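Local atomic coordinates of oxalate oxidase (Hordeum vulgare, PDB entry 1FI2), a protein that oxidises oxalate with molecular oxygen to carbon dioxide and hydrogen peroxide at a manganese centre, and also has superoxide dismutase activity. Residues A[75-80]-A[147-152]; A[97-102]-A[127-132]. All coordinates share one frame; numbering follows the deposited sequence.

Contact 1: residues A[75-80]-A[147-152]; sequences NRVDFA and AYMVVS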
loop_
_atom_site.group_PDB
_atom_site.type_symbol
_atom_site.label_atom_id
_atom_site.label_comp_id
_atom_site.label_asym_id
_atom_site.label_seq_id
_atom_site.Cartn_x
_atom_site.Cartn_y
_atom_site.Cartn_z
ATOM N N ASN A 75 -11.920 15.945 -12.339
ATOM C CA ASN A 75 -11.775 17.170 -13.119
ATOM C C ASN A 75 -12.742 17.128 -14.301
ATOM O O ASN A 75 -13.251 16.066 -14.649
ATOM C CB ASN A 75 -10.357 17.450 -13.545
ATOM C CG ASN A 75 -9.701 16.718 -14.671
ATOM O OD1 ASN A 75 -8.462 16.582 -14.663
ATOM N ND2 ASN A 75 -10.430 16.240 -15.671
ATOM N N ARG A 76 -12.995 18.297 -14.867
ATOM C CA ARG A 76 -13.845 18.426 -16.047
ATOM C C ARG A 76 -13.013 19.012 -17.180
ATOM O O ARG A 76 -12.099 19.804 -16.922
ATOM C CB ARG A 76 -15.041 19.323 -15.732
ATOM C CG ARG A 76 -15.813 19.796 -16.951
ATOM C CD ARG A 76 -16.991 20.684 -16.558
ATOM N NE ARG A 76 -17.689 21.146 -17.752
ATOM C CZ ARG A 76 -18.993 21.340 -17.888
ATOM N NH1 ARG A 76 -19.829 21.111 -16.886
ATOM N NH2 ARG A 76 -19.470 21.761 -19.055
ATOM N N VAL A 77 -13.177 18.511 -18.404
ATOM C CA VAL A 77 -12.459 19.082 -19.543
ATOM C C VAL A 77 -13.466 19.426 -20.643
ATOM O O VAL A 77 -14.279 18.588 -21.033
ATOM C CB VAL A 77 -11.357 18.185 -20.128
ATOM C CG1 VAL A 77 -10.538 18.946 -21.165
ATOM C CG2 VAL A 77 -10.412 17.640 -19.061
ATOM N N ASP A 78 -13.432 20.676 -21.096
ATOM C CA ASP A 78 -14.307 21.152 -22.165
ATOM C C ASP A 78 -13.480 21.386 -23.425
ATOM O O ASP A 78 -12.318 21.778 -23.339
ATOM C CB ASP A 78 -15.026 22.442 -21.771
ATOM C CG ASP A 78 -16.030 22.223 -20.655
ATOM O OD1 ASP A 78 -17.153 21.766 -20.954
ATOM O OD2 ASP A 78 -15.690 22.498 -19.490
ATOM N N PHE A 79 -14.043 21.069 -24.592
ATOM C CA PHE A 79 -13.314 21.152 -25.843
ATOM C C PHE A 79 -14.044 21.891 -26.965
ATOM O O PHE A 79 -15.141 21.489 -27.353
ATOM C CB PHE A 79 -13.041 19.747 -26.393
ATOM C CG PHE A 79 -12.344 18.720 -25.568
ATOM C CD1 PHE A 79 -11.003 18.420 -25.788
ATOM C CD2 PHE A 79 -13.018 18.022 -24.576
ATOM C CE1 PHE A 79 -10.363 17.460 -25.028
ATOM C CE2 PHE A 79 -12.381 17.069 -23.809
ATOM C CZ PHE A 79 -11.048 16.786 -24.039
ATOM N N ALA A 80 -13.375 22.872 -27.565
ATOM C CA ALA A 80 -13.928 23.528 -28.757
ATOM C C ALA A 80 -13.762 22.535 -29.905
ATOM O O ALA A 80 -12.957 21.609 -29.783
ATOM C CB ALA A 80 -13.151 24.801 -29.055
ATOM N N ALA A 147 -17.444 19.716 -26.938
ATOM C CA ALA A 147 -17.557 18.443 -26.230
ATOM C C ALA A 147 -17.096 18.599 -24.784
ATOM O O ALA A 147 -16.384 19.559 -24.484
ATOM C CB ALA A 147 -16.737 17.368 -26.925
ATOM N N TYR A 148 -17.544 17.701 -23.904
ATOM C CA TYR A 148 -17.046 17.770 -22.526
ATOM C C TYR A 148 -17.084 16.393 -21.875
ATOM O O TYR A 148 -17.877 15.527 -22.238
ATOM C CB TYR A 148 -17.734 18.840 -21.715
ATOM C CG TYR A 148 -18.947 18.573 -20.875
ATOM C CD1 TYR A 148 -18.832 18.122 -19.563
ATOM C CD2 TYR A 148 -20.229 18.801 -21.361
ATOM C CE1 TYR A 148 -19.948 17.890 -18.777
ATOM C CE2 TYR A 148 -21.355 18.571 -20.591
ATOM C CZ TYR A 148 -21.205 18.119 -19.298
ATOM O OH TYR A 148 -22.323 17.885 -18.527
ATOM N N MET A 149 -16.145 16.188 -20.957
ATOM C CA MET A 149 -16.034 14.946 -20.210
ATOM C C MET A 149 -15.739 15.252 -18.743
ATOM O O MET A 149 -15.254 16.335 -18.412
ATOM C CB MET A 149 -14.904 14.073 -20.765
ATOM C CG MET A 149 -13.541 14.734 -20.715
ATOM S SD MET A 149 -12.209 13.743 -21.404
ATOM C CE MET A 149 -10.771 14.610 -20.764
ATOM N N VAL A 150 -16.112 14.345 -17.858
ATOM C CA VAL A 150 -15.800 14.421 -16.436
ATOM C C VAL A 150 -15.053 13.138 -16.070
ATOM O O VAL A 150 -15.535 12.053 -16.408
ATOM C CB VAL A 150 -17.049 14.580 -15.559
ATOM C CG1 VAL A 150 -16.673 14.551 -14.081
ATOM C CG2 VAL A 150 -17.807 15.868 -15.862
ATOM N N VAL A 151 -13.874 13.258 -15.465
ATOM C CA VAL A 151 -13.075 12.096 -15.109
ATOM C C VAL A 151 -12.782 12.052 -13.610
ATOM O O VAL A 151 -12.811 13.070 -12.918
ATOM C CB VAL A 151 -11.744 12.038 -15.882
ATOM C CG1 VAL A 151 -11.917 12.235 -17.383
ATOM C CG2 VAL A 151 -10.745 13.058 -15.349
ATOM N N SER A 152 -12.443 10.861 -13.130
ATOM C CA SER A 152 -12.062 10.649 -11.744
ATOM C C SER A 152 -10.669 10.020 -11.727
ATOM O O SER A 152 -10.244 9.425 -12.714
ATOM C CB SER A 152 -13.037 9.747 -10.998
ATOM O OG SER A 152 -14.334 10.309 -10.937
#
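The guanidinium of Arg76 lies flat over one face of the Tyr148 ring, planes 4° apart and Arg76 CZ 3.9 Å from the ring centroid, a stacked cation-pi pair. At the guanidinium edge sits the Asp78 carboxylate, gripped side-on: Arg76 NE reaches Asp78 OD2 at 3.0 Å and Arg76 NH2 reaches Asp78 OD1 at 3.0 Å, each oxygen using its syn lone pair. The arginine chain is extended from CG to NE, with CG anti to the backbone N (chi1 166°), which lifts the charged end off the sheet and over the Tyr148 ring, beside Asp78. Asp78 OD2 also accepts from the backbone N of Gly46, and Arg76 NH1 donates to the O of Leu42.

On the other face, the Phe79 ring receives Ala147 O in plane at its edge. Met149 SD lies at the ring edge too, 5.3 Å from the Phe79 centroid, a Met-aromatic contact. The Met149 methyl CE presses on Val77 CG2 at 3.5 Å, tight for two carbons. Along this face, the amide nitrogen ND2 of Asn75 lies 3.2 Å from Val151 CG2, the side chains side by side.

Strands 75-79 and 147-152 run antiparallel at 170° in one sheet of the cupin beta-jellyroll. Six backbone bonds join them, paired at Asn75-Val151, Val77-Met149 and Phe79-Ala147. Chemically, the two faces differ: one buries an arginine whose charge is paired with Asp78 and stacked on an aromatic face, which probably keeps both ionised; the other is largely apolar, carries Asn75 of the oxalate site and, through Val151, packs on Glu95.

Contact 2: residues A[97-102]-A[127-132]; sequences GMVMKG and ETFVIP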
loop_
_atom_site.group_PDB
_atom_site.type_symbol
_atom_site.label_atom_id
_atom_site.label_comp_id
_atom_site.label_asym_id
_atom_site.label_seq_id
_atom_site.Cartn_x
_atom_site.Cartn_y
_atom_site.Cartn_z
ATOM N N GLY A 97 -12.883 7.936 -16.953
ATOM C CA GLY A 97 -13.752 9.041 -17.336
ATOM C C GLY A 97 -14.970 8.690 -18.164
ATOM O O GLY A 97 -15.120 7.582 -18.672
ATOM N N MET A 98 -15.863 9.673 -18.281
ATOM C CA MET A 98 -17.082 9.520 -19.061
ATOM C C MET A 98 -17.268 10.753 -19.947
ATOM O O MET A 98 -17.124 11.872 -19.457
ATOM C CB MET A 98 -18.325 9.312 -18.187
ATOM C CG MET A 98 -19.578 9.120 -19.035
ATOM S SD MET A 98 -21.100 8.984 -18.083
ATOM C CE MET A 98 -21.060 7.255 -17.633
ATOM N N VAL A 99 -17.595 10.535 -21.217
ATOM C CA VAL A 99 -17.893 11.673 -22.096
ATOM C C VAL A 99 -19.338 12.092 -21.839
ATOM O O VAL A 99 -20.226 11.238 -21.829
ATOM C CB VAL A 99 -17.663 11.316 -23.569
ATOM C CG1 VAL A 99 -18.226 12.369 -24.518
ATOM C CG2 VAL A 99 -16.169 11.145 -23.823
ATOM N N MET A 100 -19.557 13.379 -21.606
ATOM C CA MET A 100 -20.904 13.860 -21.325
ATOM C C MET A 100 -21.619 14.383 -22.561
ATOM O O MET A 100 -22.835 14.227 -22.684
ATOM C CB MET A 100 -20.861 14.921 -20.230
ATOM C CG MET A 100 -20.449 14.416 -18.861
ATOM S SD MET A 100 -21.337 12.972 -18.276
ATOM C CE MET A 100 -22.990 13.204 -18.929
ATOM N N LYS A 101 -20.873 15.024 -23.453
ATOM C CA LYS A 101 -21.467 15.534 -24.687
ATOM C C LYS A 101 -20.400 15.600 -25.776
ATOM O O LYS A 101 -19.219 15.775 -25.473
ATOM C CB LYS A 101 -22.133 16.881 -24.464
ATOM C CG LYS A 101 -21.283 18.126 -24.599
ATOM C CD LYS A 101 -22.076 19.382 -24.267
ATOM C CE LYS A 101 -23.215 19.645 -25.226
ATOM N NZ LYS A 101 -22.765 20.110 -26.565
ATOM N N GLY A 102 -20.816 15.447 -27.025
ATOM C CA GLY A 102 -19.897 15.528 -28.149
ATOM C C GLY A 102 -19.229 14.208 -28.491
ATOM O O GLY A 102 -19.632 13.132 -28.060
ATOM N N GLU A 127 -20.395 7.077 -22.799
ATOM C CA GLU A 127 -19.374 6.044 -22.961
ATOM C C GLU A 127 -18.163 6.373 -22.100
ATOM O O GLU A 127 -17.875 7.547 -21.852
ATOM C CB GLU A 127 -19.022 5.895 -24.438
ATOM C CG GLU A 127 -20.248 5.618 -25.310
ATOM C CD GLU A 127 -19.853 5.191 -26.711
ATOM O OE1 GLU A 127 -19.021 5.871 -27.341
ATOM O OE2 GLU A 127 -20.367 4.156 -27.191
ATOM N N THR A 128 -17.470 5.345 -21.622
ATOM C CA THR A 128 -16.348 5.536 -20.707
ATOM C C THR A 128 -15.017 4.999 -21.212
ATOM O O THR A 128 -14.943 4.198 -22.140
ATOM C CB THR A 128 -16.658 4.841 -19.358
ATOM O OG1 THR A 128 -16.995 3.473 -19.625
ATOM C CG2 THR A 128 -17.815 5.502 -18.625
ATOM N N PHE A 129 -13.948 5.451 -20.554
ATOM C CA PHE A 129 -12.587 5.061 -20.876
ATOM C C PHE A 129 -11.729 4.971 -19.614
ATOM O O PHE A 129 -12.049 5.573 -18.590
ATOM C CB PHE A 129 -11.943 6.058 -21.844
ATOM C CG PHE A 129 -11.858 7.481 -21.375
ATOM C CD1 PHE A 129 -10.799 7.924 -20.601
ATOM C CD2 PHE A 129 -12.840 8.395 -21.725
ATOM C CE1 PHE A 129 -10.726 9.236 -20.179
ATOM C CE2 PHE A 129 -12.777 9.714 -21.309
ATOM C CZ PHE A 129 -11.715 10.130 -20.530
ATOM N N VAL A 130 -10.624 4.235 -19.710
ATOM C CA VAL A 130 -9.728 4.110 -18.555
ATOM C C VAL A 130 -8.282 4.257 -19.002
ATOM O O VAL A 130 -7.855 3.724 -20.028
ATOM C CB VAL A 130 -10.007 2.825 -17.768
ATOM C CG1 VAL A 130 -9.627 1.579 -18.542
ATOM C CG2 VAL A 130 -9.300 2.854 -16.415
ATOM N N ILE A 131 -7.518 5.057 -18.258
ATOM C CA ILE A 131 -6.118 5.311 -18.570
ATOM C C ILE A 131 -5.226 4.795 -17.442
ATOM O O ILE A 131 -5.174 5.412 -16.376
ATOM C CB ILE A 131 -5.805 6.824 -18.649
ATOM C CG1 ILE A 131 -6.850 7.641 -19.399
ATOM C CG2 ILE A 131 -4.408 7.027 -19.227
ATOM C CD1 ILE A 131 -6.900 7.478 -20.893
ATOM N N PRO A 132 -4.488 3.722 -17.668
ATOM C CA PRO A 132 -3.594 3.181 -16.662
ATOM C C PRO A 132 -2.575 4.201 -16.188
ATOM O O PRO A 132 -2.057 5.045 -16.907
ATOM C CB PRO A 132 -2.932 1.980 -17.322
ATOM C CG PRO A 132 -3.776 1.646 -18.497
ATOM C CD PRO A 132 -4.468 2.920 -18.913
#
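Gly97 N donates to Phe129 O at 3.0 Å, and Phe129 N returns a bond to Gly97 O at 3.1 Å. This hydrogen-bonded antiparallel pair joins strands 97-101 and 128-131 of the cupin beta-jellyroll. A third bond, from Val99 N to Glu127 O at 3.1 Å, is nearly straight. The register covers only Gly97-Phe129 and Met98-Thr128, and the strand axes stand at 145°. A classic beta bulge at Met100 and Lys101 faces Tyr148 on the other neighbouring strand, 147-153.

Phe129 folds back over its partner strand: CG stands between the backbone N and the carbonyl carbon (chi1 59°), which brings a ring face over the glycine. Gly97 CA makes a CH-pi contact 4.1 Å from the ring centroid and only 17° off the normal. A modelled CB on Gly97 would clash with Phe129 CZ, so the ring occupies the place a side chain would need. Val99 CG2 approaches the ring at its edge, while Met149, Val151 and Glu95 also pack on Phe129, close to the manganese site. With an alanine here instead of Phe129, Gly97 CA would probably lose its aromatic cover and a gap would open beside Val99 and the manganese ligand Glu95.

Beyond Thr128 and Phe129 the sheet continues into a strand of a second subunit, so this edge helps build the hexamer. On the face away from the phenyl ring, the bent end of Met98 turns its methyl CE onto Thr128 CG2, 3.8 Å away.

How the contacts relate
Contacts 1 and 2, with centres about 9 Å apart, are two strand pairings of one sheet, separated by the pairing of 147-153 with 95-101. That junction is direct: Tyr148 O lies 2.8 Å from Met100 N, and Tyr148 N lies 3.0 Å from Lys101 O, both probable hydrogen bonds at the bulge. In sequence, both segments of contact 2 fall between those of contact 1. The side chains of Val151 of contact 1 and Phe129 of contact 2 pack on each other, each come within about 6 Å of the manganese ion and both touch its ligand Glu95, consistent with both lining the same side of the metal site. Both contacts also touch the second subunit.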